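Local coordinates for DNA repair protein RAD2 (PDB 4Q0W) that cuts single-stranded DNA as a magnesium-dependent endonuclease, making the incision needed for nucleotide excision repair of ultraviolet-damaged, bulky-adduct or cross-linked DNA, at residues 154-159 with 340-345; 237-242 with 258-263; 249-254 with 294-299. One frame throughout, in Å; residues are numbered along the deposited sequence. Where two conformers were deposited one is given.

Contact 1 of 3, residues 154-159 with 340-345; sequences VQELLS and RSFMKT
Leu157 and Phe342 mark the place where helices 154-159 and 340-345 meet, running close to antiparallel at 154° with their axes 10.8 Å apart. Phe342 points at the other helix and supplies the largest share of the buried surface. With CG turned away from its own backbone N (chi1 -175°), the ring is carried across to Leu157. Leu157 CA lies over one face of the ring, and the two side chains meet at about a right angle. Two leucine atoms do most of the touching: Leu157 CD1 sits 3.8 Å from Phe342 CD2, and Leu157 CB is 3.9 Å from Phe342 CE2. Glu156 offers its aliphatic part, with CG 3.8 Å from Phe342 CE1 in an oblique approach. Its chain then bends at chi2 (63°), and the carboxylate forms a salt bridge through OE2 with Arg160, which Phe342 also touches. Met343 adds a looser contact, SD lying 4.5 Å from Leu157 CD1. In the I-domain, helix 148-160 packs on helix 336-347 here, and through Val154 and Leu158 on helix 52-66 and strand 70-75, while Gln155 rests on strand 165-167, at the edge of the sheet.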
loop_
_atom_site.group_PDB
_atom_site.type_symbol
_atom_site.label_atom_id
_atom_site.label_comp_id
_atom_site.label_asym_id
_atom_site.label_seq_id
_atom_site.Cartn_x
_atom_site.Cartn_y
_atom_site.Cartn_z
ATOM N N VAL A 154 -23.410 33.362 -2.635
ATOM C CA VAL A 154 -23.738 32.317 -3.598
ATOM C C VAL A 154 -25.247 32.111 -3.613
ATOM O O VAL A 154 -25.832 31.822 -4.659
ATOM C CB VAL A 154 -22.959 30.989 -3.344
ATOM C CG1 VAL A 154 -21.472 31.226 -3.454
ATOM C CG2 VAL A 154 -23.293 30.404 -1.988
ATOM N N GLN A 155 -25.896 32.308 -2.471
ATOM C CA GLN A 155 -27.343 32.153 -2.448
ATOM C C GLN A 155 -28.042 33.304 -3.179
ATOM O O GLN A 155 -29.093 33.110 -3.785
ATOM C CB GLN A 155 -27.860 31.982 -1.021
ATOM C CG GLN A 155 -27.471 30.627 -0.421
ATOM C CD GLN A 155 -27.697 30.560 1.081
ATOM O OE1 GLN A 155 -28.043 31.559 1.717
ATOM N NE2 GLN A 155 -27.500 29.379 1.653
ATOM N N GLU A 156 -27.457 34.496 -3.129
ATOM C CA GLU A 156 -27.994 35.625 -3.891
ATOM C C GLU A 156 -27.857 35.322 -5.384
ATOM O O GLU A 156 -28.778 35.547 -6.161
ATOM C CB GLU A 156 -27.265 36.924 -3.532
ATOM C CG GLU A 156 -27.703 38.150 -4.352
ATOM C CD GLU A 156 -29.158 38.511 -4.139
ATOM O OE1 GLU A 156 -29.699 38.210 -3.054
ATOM O OE2 GLU A 156 -29.771 39.093 -5.061
ATOM N N LEU A 157 -26.702 34.798 -5.774
ATOM C CA LEU A 157 -26.480 34.392 -7.153
ATOM C C LEU A 157 -27.546 33.394 -7.585
ATOM O O LEU A 157 -28.198 33.574 -8.631
ATOM C CB LEU A 157 -25.085 33.799 -7.312
ATOM C CG LEU A 157 -24.698 33.294 -8.704
ATOM C CD1 LEU A 157 -24.787 34.411 -9.742
ATOM C CD2 LEU A 157 -23.311 32.710 -8.678
ATOM N N LEU A 158 -27.742 32.362 -6.764
ATOM C CA LEU A 158 -28.756 31.344 -7.035
ATOM C C LEU A 158 -30.138 31.957 -7.272
ATOM O O LEU A 158 -30.836 31.589 -8.221
ATOM C CB LEU A 158 -28.812 30.327 -5.894
ATOM C CG LEU A 158 -27.705 29.274 -5.929
ATOM C CD1 LEU A 158 -27.647 28.486 -4.611
ATOM C CD2 LEU A 158 -27.916 28.332 -7.130
ATOM N N SER A 159 -30.531 32.910 -6.435
ATOM C CA SER A 159 -31.877 33.461 -6.572
ATOM C C SER A 159 -32.018 34.367 -7.805
ATOM O O SER A 159 -33.075 34.390 -8.438
ATOM C CB SER A 159 -32.330 34.158 -5.290
ATOM O OG SER A 159 -31.598 35.345 -5.069
ATOM N N ARG A 340 -26.250 40.464 -14.470
ATOM C CA ARG A 340 -25.263 41.406 -15.013
ATOM C C ARG A 340 -24.645 42.262 -13.911
ATOM O O ARG A 340 -23.424 42.347 -13.778
ATOM C CB ARG A 340 -25.925 42.366 -15.999
ATOM C CG ARG A 340 -26.137 41.847 -17.412
ATOM C CD ARG A 340 -27.144 42.776 -18.099
ATOM N NE ARG A 340 -27.210 42.601 -19.547
ATOM C CZ ARG A 340 -27.993 43.326 -20.337
ATOM N NH1 ARG A 340 -28.766 44.265 -19.814
ATOM N NH2 ARG A 340 -28.007 43.109 -21.642
ATOM N N SER A 341 -25.493 42.916 -13.133
ATOM C CA SER A 341 -24.979 43.781 -12.082
ATOM C C SER A 341 -24.256 42.984 -10.979
ATOM O O SER A 341 -23.257 43.452 -10.416
ATOM C CB SER A 341 -26.097 44.662 -11.511
ATOM O OG SER A 341 -27.225 43.894 -11.131
ATOM N N PHE A 342 -24.738 41.776 -10.690
ATOM C CA PHE A 342 -24.097 40.933 -9.673
ATOM C C PHE A 342 -22.674 40.580 -10.049
ATOM O O PHE A 342 -21.754 40.766 -9.250
ATOM C CB PHE A 342 -24.886 39.645 -9.436
ATOM C CG PHE A 342 -24.328 38.793 -8.318
ATOM C CD1 PHE A 342 -24.725 39.012 -7.007
ATOM C CD2 PHE A 342 -23.398 37.784 -8.579
ATOM C CE1 PHE A 342 -24.220 38.230 -5.961
ATOM C CE2 PHE A 342 -22.878 36.994 -7.537
ATOM C CZ PHE A 342 -23.293 37.222 -6.228
ATOM N N MET A 343 -22.499 40.037 -11.255
ATOM C CA MET A 343 -21.175 39.661 -11.747
ATOM C C MET A 343 -20.257 40.877 -11.933
ATOM O O MET A 343 -19.032 40.787 -11.758
ATOM C CB MET A 343 -21.289 38.879 -13.062
ATOM C CG MET A 343 -22.036 37.546 -12.935
ATOM S SD MET A 343 -21.299 36.433 -11.713
ATOM C CE MET A 343 -19.992 35.666 -12.691
ATOM N N LYS A 344 -20.851 42.012 -12.288
ATOM C CA LYS A 344 -20.096 43.258 -12.427
ATOM C C LYS A 344 -19.502 43.613 -11.079
ATOM O O LYS A 344 -18.292 43.785 -10.936
ATOM C CB LYS A 344 -21.034 44.384 -12.861
ATOM C CG LYS A 344 -20.371 45.741 -12.935
ATOM C CD LYS A 344 -19.541 45.859 -14.192
ATOM C CE LYS A 344 -19.044 47.292 -14.377
ATOM N NZ LYS A 344 -18.148 47.395 -15.562
ATOM N N THR A 345 -20.381 43.691 -10.087
ATOM C CA THR A 345 -20.005 44.059 -8.736
ATOM C C THR A 345 -18.999 43.086 -8.117
ATOM O O THR A 345 -18.012 43.516 -7.514
ATOM C CB THR A 345 -21.249 44.131 -7.845
ATOM O OG1 THR A 345 -22.088 45.212 -8.277
ATOM C CG2 THR A 345 -20.861 44.338 -6.395
#

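Contact 2 of 3, residues 237-242 with 258-263; sequences AQLLGS and EVIAEF
Leu239 meets Val259 and Ile260 through a single methyl, and the contact between the two segments is wholly apolar. Leu239 CD1 lies 3.9 Å from Val259 CG1 and 4.0 Å from Val259 CB, with the leucine running obliquely past the valine. Ile260 comes in at the same methyl, its CD1 4.2 Å from Leu239 CD1. The leucine CG is placed opposite the carbonyl carbon (chi1 -62°), which carries the isobutyl end over to the second helix; all three side chains are buried. Backbone hydrogen bonds define the two helix ends. Gly241 N donates to Ala237 O at 2.7 Å, after which Gly241 leaves the helix with positive phi (97°), and Phe263 N closes the last turn on Val259 O. Side-chain polar bonds lead away from the interface: Gln238 OE1 accepts from Ser310 N, and Ser242 OG bonds to Tyr317 OH. The two helices, 230-240 and 253-263, with the loop between them, are probably part of the helix-3-turn-helix (H3TH) module of the XPG/RAD2 family. Helix 266-278 closes over the junction, Leu266 touching Leu239 and Ile260 and Phe269 touching Val259, while helix 288-299 receives Phe263 from the far end of helix 253-263.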
loop_
_atom_site.group_PDB
_atom_site.type_symbol
_atom_site.label_atom_id
_atom_site.label_comp_id
_atom_site.label_asym_id
_atom_site.label_seq_id
_atom_site.Cartn_x
_atom_site.Cartn_y
_atom_site.Cartn_z
ATOM N N ALA A 237 -19.780 0.909 7.026
ATOM C CA ALA A 237 -19.231 2.170 7.526
ATOM C C ALA A 237 -18.493 1.922 8.846
ATOM O O ALA A 237 -17.427 2.496 9.105
ATOM C CB ALA A 237 -20.328 3.195 7.701
ATOM N N GLN A 238 -19.046 1.035 9.669
ATOM C CA GLN A 238 -18.447 0.751 10.974
ATOM C C GLN A 238 -17.201 -0.125 10.912
ATOM O O GLN A 238 -16.544 -0.361 11.932
ATOM C CB GLN A 238 -19.498 0.147 11.908
ATOM C CG GLN A 238 -20.566 1.168 12.262
ATOM C CD GLN A 238 -21.789 0.541 12.867
ATOM O OE1 GLN A 238 -21.796 0.182 14.045
ATOM N NE2 GLN A 238 -22.839 0.400 12.063
ATOM N N LEU A 239 -16.870 -0.616 9.723
ATOM C CA LEU A 239 -15.597 -1.310 9.547
ATOM C C LEU A 239 -14.591 -0.361 8.884
ATOM O O LEU A 239 -13.439 -0.227 9.327
ATOM C CB LEU A 239 -15.783 -2.570 8.693
ATOM C CG LEU A 239 -16.720 -3.613 9.296
ATOM C CD1 LEU A 239 -16.979 -4.742 8.302
ATOM C CD2 LEU A 239 -16.177 -4.148 10.627
ATOM N N LEU A 240 -15.056 0.294 7.826
ATOM C CA LEU A 240 -14.230 1.138 6.969
ATOM C C LEU A 240 -13.957 2.502 7.595
ATOM O O LEU A 240 -12.890 3.091 7.375
ATOM C CB LEU A 240 -14.931 1.337 5.621
ATOM C CG LEU A 240 -15.064 0.069 4.775
ATOM C CD1 LEU A 240 -15.985 0.299 3.586
ATOM C CD2 LEU A 240 -13.668 -0.333 4.317
ATOM N N GLY A 241 -14.922 3.000 8.366
ATOM C CA GLY A 241 -14.849 4.353 8.898
ATOM C C GLY A 241 -15.633 5.343 8.045
ATOM O O GLY A 241 -15.706 5.197 6.818
ATOM N N SER A 242 -16.213 6.357 8.692
ATOM C CA SER A 242 -16.902 7.436 7.993
ATOM C C SER A 242 -16.923 8.620 8.939
ATOM O O SER A 242 -16.234 8.609 9.960
ATOM C CB SER A 242 -18.341 7.048 7.664
ATOM O OG SER A 242 -19.125 6.966 8.859
ATOM N N GLU A 258 -15.514 -8.962 3.026
ATOM C CA GLU A 258 -15.448 -10.366 3.438
ATOM C C GLU A 258 -16.212 -10.601 4.739
ATOM O O GLU A 258 -16.961 -11.579 4.861
ATOM C CB GLU A 258 -13.996 -10.820 3.599
ATOM C CG GLU A 258 -13.266 -11.043 2.284
ATOM C CD GLU A 258 -11.777 -11.295 2.474
ATOM O OE1 GLU A 258 -11.307 -11.287 3.638
ATOM O OE2 GLU A 258 -11.079 -11.497 1.457
ATOM N N VAL A 259 -16.023 -9.707 5.712
ATOM C CA VAL A 259 -16.728 -9.814 6.988
ATOM C C VAL A 259 -18.254 -9.836 6.807
ATOM O O VAL A 259 -18.963 -10.679 7.381
ATOM C CB VAL A 259 -16.322 -8.671 7.946
ATOM C CG1 VAL A 259 -17.307 -8.552 9.100
ATOM C CG2 VAL A 259 -14.905 -8.893 8.466
ATOM N N ILE A 260 -18.770 -8.912 6.010
ATOM C CA ILE A 260 -20.214 -8.850 5.798
ATOM C C ILE A 260 -20.696 -10.108 5.068
ATOM O O ILE A 260 -21.733 -10.672 5.406
ATOM C CB ILE A 260 -20.610 -7.590 5.007
ATOM C CG1 ILE A 260 -20.193 -6.340 5.773
ATOM C CG2 ILE A 260 -22.110 -7.567 4.716
ATOM C CD1 ILE A 260 -20.762 -6.260 7.184
ATOM N N ALA A 261 -19.929 -10.555 4.079
ATOM C CA ALA A 261 -20.294 -11.752 3.320
ATOM C C ALA A 261 -20.289 -13.005 4.197
ATOM O O ALA A 261 -21.214 -13.817 4.145
ATOM C CB ALA A 261 -19.357 -11.931 2.123
ATOM N N GLU A 262 -19.250 -13.159 5.009
ATOM C CA GLU A 262 -19.103 -14.379 5.792
ATOM C C GLU A 262 -19.993 -14.424 7.036
ATOM O O GLU A 262 -20.478 -15.489 7.391
ATOM C CB GLU A 262 -17.639 -14.621 6.159
ATOM C CG GLU A 262 -17.218 -16.098 6.121
ATOM C CD GLU A 262 -17.043 -16.635 4.702
ATOM O OE1 GLU A 262 -16.206 -17.545 4.509
ATOM O OE2 GLU A 262 -17.735 -16.149 3.777
ATOM N N PHE A 263 -20.234 -13.281 7.678
ATOM C CA PHE A 263 -21.028 -13.265 8.909
ATOM C C PHE A 263 -22.457 -12.725 8.768
ATOM O O PHE A 263 -23.298 -12.906 9.664
ATOM C CB PHE A 263 -20.263 -12.526 10.023
ATOM C CG PHE A 263 -18.955 -13.174 10.369
ATOM C CD1 PHE A 263 -18.915 -14.262 11.236
ATOM C CD2 PHE A 263 -17.769 -12.732 9.797
ATOM C CE1 PHE A 263 -17.705 -14.883 11.547
ATOM C CE2 PHE A 263 -16.551 -13.352 10.106
ATOM C CZ PHE A 263 -16.526 -14.429 10.984
#

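Contact 3 of 3, residues 249-254 with 294-299; sequences KGMGPV and RKKLVN. With K (potassium ion), chain F; nucleotides of chain D.
Lys296 reaches from helix 294-299 to the backbone carbonyl of Gly250. Its CB points toward the loop, CG continues anti to the backbone N (chi1 176°), and the chain stays extended to NZ. Lys296 CE comes within 3.3 Å of Gly250 O, and it also passes near the methyl of Met251. At the tip, Lys296 NZ donates to Gly250 O at 2.8 Å, with a C=O...N angle of 139° and the nitrogen tilted 26° from the carbonyl plane. A weak bond to Ser255 OG is its second partner. Gly250 has no side chain; a CB would run tightly against Lys296 CE and, at these backbone angles, would also jam against the carbonyl O of Lys249, which alone favours glycine. The loop so gripped leads into helix 253-263, in the helix-3-turn-helix (H3TH) region characteristic of the family, and its backbone faces the phosphates. Gly250 N donates to OP1 of DC10 of chain D at 2.7 Å, and Val254 N, in the first turn of helix 253-263, to OP2 of DA9 of chain D at 3.2 Å. A potassium ion bridges protein and DNA, with Met251 O at 3.1 Å and OP2 of DC10 of chain D at 3.0 Å; Leu248 O and three waters complete its shell. Shortening Lys296 to alanine is likely to leave Gly250 O without its ammonium partner and the phosphate-binding loop less firmly held. Met251 CE also packs 4.2 Å from Leu297 CD2, and Leu297 in turn meets Phe269 and Trp272 of helix 266-278.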
loop_
_atom_site.group_PDB
_atom_site.type_symbol
_atom_site.label_atom_id
_atom_site.label_comp_id
_atom_site.label_asym_id
_atom_site.label_seq_id
_atom_site.Cartn_x
_atom_site.Cartn_y
_atom_site.Cartn_z
ATOM N N LYS A 249 -9.253 -0.819 12.833
ATOM C CA LYS A 249 -7.914 -0.933 12.268
ATOM C C LYS A 249 -7.784 -2.234 11.477
ATOM O O LYS A 249 -8.277 -3.285 11.900
ATOM C CB LYS A 249 -6.853 -0.881 13.366
ATOM C CG LYS A 249 -5.438 -1.134 12.851
ATOM C CD LYS A 249 -4.397 -1.062 13.953
ATOM C CE LYS A 249 -3.000 -1.301 13.378
ATOM N NZ LYS A 249 -1.955 -1.329 14.437
ATOM N N GLY A 250 -7.157 -2.158 10.308
ATOM C CA GLY A 250 -6.940 -3.341 9.501
ATOM C C GLY A 250 -8.090 -3.641 8.554
ATOM O O GLY A 250 -7.943 -4.470 7.654
ATOM N N MET A 251 -9.232 -2.981 8.745
ATOM C CA MET A 251 -10.361 -3.219 7.854
ATOM C C MET A 251 -10.388 -2.260 6.655
ATOM O O MET A 251 -10.898 -1.138 6.746
ATOM C CB MET A 251 -11.693 -3.161 8.604
ATOM C CG MET A 251 -11.868 -4.241 9.666
ATOM S SD MET A 251 -12.170 -5.901 8.992
ATOM C CE MET A 251 -10.558 -6.642 9.313
ATOM N N GLY A 252 -9.851 -2.719 5.529
ATOM C CA GLY A 252 -9.996 -2.004 4.272
ATOM C C GLY A 252 -11.162 -2.592 3.494
ATOM O O GLY A 252 -11.879 -3.448 4.020
ATOM N N PRO A 253 -11.355 -2.141 2.239
ATOM C CA PRO A 253 -12.533 -2.554 1.472
ATOM C C PRO A 253 -12.589 -4.059 1.250
ATOM O O PRO A 253 -13.692 -4.610 1.199
ATOM C CB PRO A 253 -12.371 -1.813 0.133
ATOM C CG PRO A 253 -10.910 -1.419 0.069
ATOM C CD PRO A 253 -10.489 -1.213 1.488
ATOM N N VAL A 254 -11.435 -4.714 1.121
ATOM C CA VAL A 254 -11.426 -6.153 0.884
ATOM C C VAL A 254 -11.902 -6.905 2.120
ATOM O O VAL A 254 -12.826 -7.717 2.052
ATOM C CB VAL A 254 -10.025 -6.673 0.537
ATOM C CG1 VAL A 254 -10.064 -8.192 0.340
ATOM C CG2 VAL A 254 -9.488 -5.990 -0.715
ATOM N N ARG A 294 -9.126 -14.035 12.769
ATOM C CA ARG A 294 -8.986 -13.885 14.213
ATOM C C ARG A 294 -7.586 -13.412 14.572
ATOM O O ARG A 294 -7.422 -12.471 15.345
ATOM C CB ARG A 294 -9.280 -15.190 14.939
ATOM C CG ARG A 294 -9.156 -15.072 16.456
ATOM C CD ARG A 294 -9.513 -16.382 17.147
ATOM N NE ARG A 294 -10.876 -16.806 16.827
ATOM C CZ ARG A 294 -11.968 -16.327 17.420
ATOM N NH1 ARG A 294 -11.863 -15.392 18.356
ATOM N NH2 ARG A 294 -13.168 -16.772 17.069
ATOM N N LYS A 295 -6.581 -14.069 14.000
ATOM C CA LYS A 295 -5.191 -13.709 14.251
ATOM C C LYS A 295 -4.950 -12.236 13.931
ATOM O O LYS A 295 -4.269 -11.527 14.675
ATOM C CB LYS A 295 -4.253 -14.597 13.432
ATOM C CG LYS A 295 -2.911 -14.863 14.095
ATOM C CD LYS A 295 -1.977 -13.663 14.019
ATOM C CE LYS A 295 -1.303 -13.406 15.361
ATOM N NZ LYS A 295 -2.291 -13.021 16.411
ATOM N N LYS A 296 -5.528 -11.776 12.829
ATOM C CA LYS A 296 -5.402 -10.374 12.436
ATOM C C LYS A 296 -6.056 -9.413 13.440
ATOM O O LYS A 296 -5.478 -8.376 13.784
ATOM C CB LYS A 296 -6.001 -10.159 11.046
ATOM C CG LYS A 296 -5.990 -8.713 10.602
ATOM C CD LYS A 296 -6.379 -8.597 9.140
ATOM C CE LYS A 296 -6.423 -7.143 8.712
ATOM N NZ LYS A 296 -6.807 -7.026 7.282
ATOM N N LEU A 297 -7.261 -9.748 13.902
ATOM C CA LEU A 297 -7.965 -8.877 14.846
ATOM C C LEU A 297 -7.202 -8.795 16.170
ATOM O O LEU A 297 -7.048 -7.713 16.743
ATOM C CB LEU A 297 -9.412 -9.354 15.049
ATOM C CG LEU A 297 -10.284 -9.399 13.781
ATOM C CD1 LEU A 297 -11.537 -10.247 13.996
ATOM C CD2 LEU A 297 -10.677 -8.009 13.318
ATOM N N VAL A 298 -6.698 -9.936 16.634
ATOM C CA VAL A 298 -5.899 -9.978 17.861
ATOM C C VAL A 298 -4.670 -9.082 17.730
ATOM O O VAL A 298 -4.457 -8.176 18.547
ATOM C CB VAL A 298 -5.486 -11.415 18.226
ATOM C CG1 VAL A 298 -4.519 -11.421 19.409
ATOM C CG2 VAL A 298 -6.712 -12.241 18.563
ATOM N N ASN A 299 -3.888 -9.305 16.679
ATOM C CA ASN A 299 -2.701 -8.496 16.434
ATOM C C ASN A 299 -3.037 -7.013 16.344
ATOM O O ASN A 299 -2.262 -6.163 16.793
ATOM C CB ASN A 299 -1.959 -8.966 15.176
ATOM C CG ASN A 299 -0.641 -8.230 14.972
ATOM O OD1 ASN A 299 -0.485 -7.452 14.025
ATOM N ND2 ASN A 299 0.305 -8.453 15.877
HETATM K K K F . -9.726 1.010 8.662
ATOM P P DA D 9 -7.921 -4.462 2.913
ATOM O OP1 DA D 9 -8.915 -4.926 3.918
ATOM O OP2 DA D 9 -8.403 -3.797 1.674
ATOM O "O5'" DA D 9 -6.862 -3.506 3.643
ATOM C "C5'" DA D 9 -6.161 -4.001 4.781
ATOM C "C4'" DA D 9 -5.224 -2.940 5.317
ATOM O "O4'" DA D 9 -4.175 -2.677 4.349
ATOM C "C3'" DA D 9 -5.856 -1.582 5.619
ATOM O "O3'" DA D 9 -5.394 -1.229 6.906
ATOM C "C2'" DA D 9 -5.323 -0.650 4.525
ATOM C "C1'" DA D 9 -3.963 -1.283 4.245
ATOM N N9 DA D 9 -3.427 -1.102 2.903
ATOM C C8 DA D 9 -4.051 -1.418 1.722
ATOM N N7 DA D 9 -3.323 -1.169 0.665
ATOM C C5 DA D 9 -2.135 -0.667 1.183
ATOM C C6 DA D 9 -0.957 -0.209 0.561
ATOM N N6 DA D 9 -0.801 -0.209 -0.773
ATOM N N1 DA D 9 0.043 0.239 1.362
ATOM C C2 DA D 9 -0.143 0.226 2.695
ATOM N N3 DA D 9 -1.220 -0.174 3.387
ATOM C C4 DA D 9 -2.181 -0.617 2.564
ATOM P P DC D 10 -5.958 0.085 7.646
ATOM O OP1 DC D 10 -5.812 -0.196 9.103
ATOM O OP2 DC D 10 -7.271 0.481 7.078
ATOM O "O5'" DC D 10 -4.909 1.215 7.239
ATOM C "C5'" DC D 10 -3.580 0.984 7.690
ATOM C "C4'" DC D 10 -2.697 2.127 7.248
ATOM O "O4'" DC D 10 -2.435 2.019 5.831
ATOM C "C3'" DC D 10 -3.281 3.520 7.487
ATOM O "O3'" DC D 10 -2.309 4.165 8.302
ATOM C "C2'" DC D 10 -3.419 4.120 6.081
ATOM C "C1'" DC D 10 -2.380 3.318 5.291
ATOM N N1 DC D 10 -2.575 3.106 3.829
ATOM C C2 DC D 10 -1.531 3.469 2.966
ATOM O O2 DC D 10 -0.515 3.975 3.453
ATOM N N3 DC D 10 -1.670 3.276 1.632
ATOM C C4 DC D 10 -2.788 2.728 1.160
ATOM N N4 DC D 10 -2.864 2.552 -0.163
ATOM C C5 DC D 10 -3.866 2.340 2.026
ATOM C C6 DC D 10 -3.722 2.540 3.344
ATOM P P DG D 8 -5.990 -8.914 -1.819
ATOM O OP1 DG D 8 -7.069 -9.884 -1.502
ATOM O OP2 DG D 8 -5.972 -8.150 -3.090
ATOM O "O5'" DG D 8 -5.892 -7.819 -0.653
ATOM C "C5'" DG D 8 -5.786 -8.290 0.673
ATOM C "C4'" DG D 8 -5.457 -7.112 1.552
ATOM O "O4'" DG D 8 -4.095 -6.689 1.304
ATOM C "C3'" DG D 8 -6.366 -5.903 1.333
ATOM O "O3'" DG D 8 -7.075 -5.780 2.553
ATOM C "C2'" DG D 8 -5.402 -4.756 0.999
ATOM C "C1'" DG D 8 -4.053 -5.292 1.465
ATOM N N9 DG D 8 -2.897 -4.785 0.731
ATOM C C8 DG D 8 -2.664 -4.756 -0.628
ATOM N N7 DG D 8 -1.511 -4.224 -0.936
ATOM C C5 DG D 8 -0.944 -3.892 0.293
ATOM C C6 DG D 8 0.296 -3.289 0.604
ATOM O O6 DG D 8 1.174 -2.920 -0.184
ATOM N N1 DG D 8 0.465 -3.127 1.978
ATOM C C2 DG D 8 -0.455 -3.511 2.931
ATOM N N2 DG D 8 -0.141 -3.294 4.221
ATOM N N3 DG D 8 -1.618 -4.078 2.649
ATOM C C4 DG D 8 -1.791 -4.230 1.319
HETATM O O HOH W 1 -1.579 -3.114 16.278
HETATM O O HOH W 2 -10.662 2.424 6.656
HETATM O O HOH W 3 -8.409 2.670 10.106
HETATM O O HOH W 4 -11.040 3.045 9.580
#

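In the fold
In this catalytic core of Rad2, which holds the N- and I-domains, contacts 2 and 3 form one continuous unit, with centres about 11 Å apart. Both use helix 253-263, their segments alternate along the chain, and they touch where Leu240 CD2 meets Gly252 C at 3.5 Å. Contact 3 grips DNA directly, whereas contact 2 packs behind it, its nearest atom about 5 Å from the nucleic acid. Contact 1 lies on the opposite side of the chain's centre, about 46 Å from contact 2 and about 51 Å from contact 3 between centres, yet its segments enclose both in sequence. The calcium ligands Glu173 and Asp194 lie outside all three contacts, whereas the potassium belongs to contact 3.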